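PDB 6JYZ: putative secreted endoglycosylceramidase from Rhodococcus hoagii, which probably cleaves the linkage between ceramide and a glycan attached through galactose, as an endogalactosylceramidase of glycoside hydrolase family 5. Local coordinates for residues A87-P95 / D152-L160. Numbering follows the deposited sequence.
Sequences AWSALEPTP and DGAPEWATL
W157 and W88 are the two aromatic centres of a largely buried packing contact, in which the short helix 88-91 and the turn after it meet the long loop between strand 119-124 and helix 177-187. W157 sits against the turn at 92-95. Its NE1 donates to the backbone O of E92 (2.9 Å), which lies in the indole plane, while CD of P95 rests over the five-membered ring as a CH-pi contact, 3.8 Å from its centroid. P155 CG and A158 CB lie on the opposite face. CG anti to the backbone N (chi1 179°) lays the W88 indole against the loop, where CD of P155 stands over one face in a second CH-pi contact and CE3 meets CB of A154 at 3.6 Å. The six-membered rings of W88 and W157 have almost perpendicular planes (86°). In the (beta/alpha)8 barrel of family 5, the helix directly follows barrel strand 81-86, so this contact ties two loops at the C-terminal ends of neighbouring parallel strands, 81-86 and 119-124. E92 joins the two indoles: its OE1 takes a nearly straight bond from W88 NE1 (2.8 Å), and its CD approaches W157 CZ2 at 3.4 Å. T200 also bonds OE1, and the N of G96 holds OE2, fixing the carboxylate from both oxygens. At the start of the helix, N of S89 donates to O of G153 (2.9 Å), and a water links OG of S89, also bonded to D52, to N of G153. G153 adopts backbone angles accessible essentially to glycine, with phi at 139°.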
loop_
_atom_site.group_PDB
_atom_site.type_symbol
_atom_site.label_atom_id
_atom_site.label_comp_id
_atom_site.label_asym_id
_atom_site.label_seq_id
_atom_site.Cartn_x
_atom_site.Cartn_y
_atom_site.Cartn_z
ATOM N N ALA A 87 -5.819 -6.473 -9.247
ATOM C CA ALA A 87 -5.318 -6.386 -10.628
ATOM C C ALA A 87 -6.398 -5.979 -11.595
ATOM O O ALA A 87 -7.450 -6.664 -11.720
ATOM C CB ALA A 87 -4.765 -7.743 -11.039
ATOM N N TRP A 88 -6.097 -4.970 -12.377
ATOM C CA TRP A 88 -6.953 -4.616 -13.500
ATOM C C TRP A 88 -7.154 -5.826 -14.415
ATOM O O TRP A 88 -8.300 -6.055 -14.901
ATOM C CB TRP A 88 -6.267 -3.458 -14.261
ATOM C CG TRP A 88 -7.004 -2.957 -15.482
ATOM C CD1 TRP A 88 -8.321 -3.172 -15.868
ATOM C CD2 TRP A 88 -6.416 -2.103 -16.475
ATOM N NE1 TRP A 88 -8.560 -2.496 -17.033
ATOM C CE2 TRP A 88 -7.428 -1.848 -17.428
ATOM C CE3 TRP A 88 -5.117 -1.545 -16.631
ATOM C CZ2 TRP A 88 -7.181 -1.036 -18.543
ATOM C CZ3 TRP A 88 -4.897 -0.729 -17.741
ATOM C CH2 TRP A 88 -5.906 -0.480 -18.680
ATOM N N SER A 89 -6.140 -6.645 -14.635
ATOM C CA SER A 89 -6.271 -7.779 -15.528
ATOM C C SER A 89 -7.326 -8.751 -15.040
ATOM O O SER A 89 -7.903 -9.445 -15.893
ATOM C CB SER A 89 -4.947 -8.483 -15.729
ATOM O OG SER A 89 -4.518 -9.003 -14.471
ATOM N N ALA A 90 -7.550 -8.865 -13.752
ATOM C CA ALA A 90 -8.583 -9.804 -13.233
ATOM C C ALA A 90 -9.920 -9.105 -13.209
ATOM O O ALA A 90 -10.946 -9.765 -13.419
ATOM C CB ALA A 90 -8.160 -10.244 -11.849
ATOM N N LEU A 91 -10.016 -7.803 -13.035
ATOM C CA LEU A 91 -11.288 -7.125 -13.048
ATOM C C LEU A 91 -11.825 -7.083 -14.472
ATOM O O LEU A 91 -13.067 -7.178 -14.690
ATOM C CB LEU A 91 -11.157 -5.686 -12.560
ATOM C CG LEU A 91 -10.904 -5.584 -11.053
ATOM C CD1 LEU A 91 -10.263 -4.221 -10.684
ATOM C CD2 LEU A 91 -12.215 -5.791 -10.265
ATOM N N GLU A 92 -10.994 -6.830 -15.479
ATOM C CA GLU A 92 -11.415 -6.556 -16.858
ATOM C C GLU A 92 -10.649 -7.467 -17.772
ATOM O O GLU A 92 -9.705 -7.066 -18.502
ATOM C CB GLU A 92 -11.184 -5.092 -17.200
ATOM C CG GLU A 92 -11.901 -4.736 -18.516
ATOM C CD GLU A 92 -11.829 -3.289 -18.910
ATOM O OE1 GLU A 92 -11.062 -2.462 -18.333
ATOM O OE2 GLU A 92 -12.602 -2.911 -19.853
ATOM N N PRO A 93 -10.948 -8.795 -17.807
ATOM C CA PRO A 93 -10.089 -9.752 -18.511
ATOM C C PRO A 93 -10.233 -9.696 -20.014
ATOM O O PRO A 93 -9.343 -10.126 -20.715
ATOM C CB PRO A 93 -10.562 -11.125 -17.966
ATOM C CG PRO A 93 -11.996 -10.831 -17.491
ATOM C CD PRO A 93 -11.900 -9.434 -16.885
ATOM N N THR A 94 -11.339 -9.166 -20.483
ATOM C CA THR A 94 -11.527 -8.905 -21.884
ATOM C C THR A 94 -12.064 -7.485 -21.958
ATOM O O THR A 94 -12.606 -6.920 -20.974
ATOM C CB THR A 94 -12.522 -9.896 -22.576
ATOM O OG1 THR A 94 -13.824 -9.751 -21.975
ATOM C CG2 THR A 94 -12.042 -11.336 -22.446
ATOM N N PRO A 95 -11.934 -6.760 -23.073
ATOM C CA PRO A 95 -12.288 -5.348 -23.097
ATOM C C PRO A 95 -13.753 -5.099 -22.742
ATOM O O PRO A 95 -14.655 -5.682 -23.366
ATOM C CB PRO A 95 -12.035 -4.885 -24.573
ATOM C CG PRO A 95 -11.089 -5.936 -25.068
ATOM C CD PRO A 95 -11.353 -7.241 -24.351
ATOM N N ASP A 152 2.605 -7.889 -13.244
ATOM C CA ASP A 152 1.206 -7.821 -12.786
ATOM C C ASP A 152 0.695 -6.452 -13.111
ATOM O O ASP A 152 1.486 -5.487 -13.123
ATOM C CB ASP A 152 1.084 -8.103 -11.279
ATOM C CG ASP A 152 1.873 -7.111 -10.440
ATOM O OD1 ASP A 152 3.162 -7.142 -10.568
ATOM O OD2 ASP A 152 1.293 -6.343 -9.690
ATOM N N GLY A 153 -0.626 -6.334 -13.358
ATOM C CA GLY A 153 -1.233 -5.049 -13.650
ATOM C C GLY A 153 -2.239 -5.195 -14.763
ATOM O O GLY A 153 -3.339 -5.761 -14.561
ATOM N N ALA A 154 -1.907 -4.669 -15.919
ATOM C CA ALA A 154 -2.863 -4.560 -17.003
ATOM C C ALA A 154 -3.038 -5.859 -17.777
ATOM O O ALA A 154 -2.120 -6.633 -17.953
ATOM C CB ALA A 154 -2.344 -3.478 -17.942
ATOM N N PRO A 155 -4.263 -6.078 -18.308
ATOM C CA PRO A 155 -4.491 -7.267 -19.147
ATOM C C PRO A 155 -3.791 -7.158 -20.493
ATOM O O PRO A 155 -3.363 -6.082 -20.944
ATOM C CB PRO A 155 -6.019 -7.241 -19.341
ATOM C CG PRO A 155 -6.432 -5.789 -19.187
ATOM C CD PRO A 155 -5.448 -5.207 -18.141
ATOM N N GLU A 156 -3.693 -8.322 -21.160
ATOM C CA GLU A 156 -2.968 -8.377 -22.413
ATOM C C GLU A 156 -3.580 -7.452 -23.459
ATOM O O GLU A 156 -2.857 -6.789 -24.200
ATOM C CB GLU A 156 -2.905 -9.819 -22.874
ATOM C CG GLU A 156 -1.945 -10.050 -24.055
ATOM C CD GLU A 156 -1.807 -11.507 -24.451
ATOM O OE1 GLU A 156 -2.703 -12.309 -24.127
ATOM O OE2 GLU A 156 -0.768 -11.828 -24.995
ATOM N N TRP A 157 -4.916 -7.434 -23.535
ATOM C CA TRP A 157 -5.580 -6.647 -24.562
ATOM C C TRP A 157 -5.284 -5.161 -24.426
ATOM O O TRP A 157 -5.435 -4.389 -25.381
ATOM C CB TRP A 157 -7.115 -6.924 -24.564
ATOM C CG TRP A 157 -7.808 -6.517 -23.272
ATOM C CD1 TRP A 157 -8.134 -7.363 -22.232
ATOM C CD2 TRP A 157 -8.232 -5.189 -22.901
ATOM N NE1 TRP A 157 -8.772 -6.652 -21.249
ATOM C CE2 TRP A 157 -8.787 -5.305 -21.597
ATOM C CE3 TRP A 157 -8.211 -3.917 -23.502
ATOM C CZ2 TRP A 157 -9.253 -4.187 -20.889
ATOM C CZ3 TRP A 157 -8.738 -2.814 -22.839
ATOM C CH2 TRP A 157 -9.218 -2.977 -21.523
ATOM N N ALA A 158 -4.909 -4.698 -23.211
ATOM C CA ALA A 158 -4.626 -3.291 -22.936
ATOM C C ALA A 158 -3.142 -2.974 -23.091
ATOM O O ALA A 158 -2.777 -1.817 -22.766
ATOM C CB ALA A 158 -5.107 -2.897 -21.559
ATOM N N THR A 159 -2.306 -3.913 -23.489
ATOM C CA THR A 159 -0.853 -3.782 -23.472
ATOM C C THR A 159 -0.357 -3.512 -24.904
ATOM O O THR A 159 -0.449 -4.388 -25.774
ATOM C CB THR A 159 -0.243 -5.063 -22.955
ATOM O OG1 THR A 159 -0.681 -5.232 -21.584
ATOM C CG2 THR A 159 1.281 -4.980 -22.918
ATOM N N LEU A 160 0.077 -2.286 -25.141
ATOM C CA LEU A 160 0.377 -1.749 -26.475
ATOM C C LEU A 160 1.852 -1.320 -26.492
ATOM O O LEU A 160 2.187 -0.181 -26.196
ATOM C CB LEU A 160 -0.572 -0.597 -26.793
ATOM C CG LEU A 160 -2.070 -0.965 -26.728
ATOM C CD1 LEU A 160 -2.900 0.296 -26.918
ATOM C CD2 LEU A 160 -2.416 -2.063 -27.752
HETATM O O HOH W 1 -2.072 -8.588 -13.373
#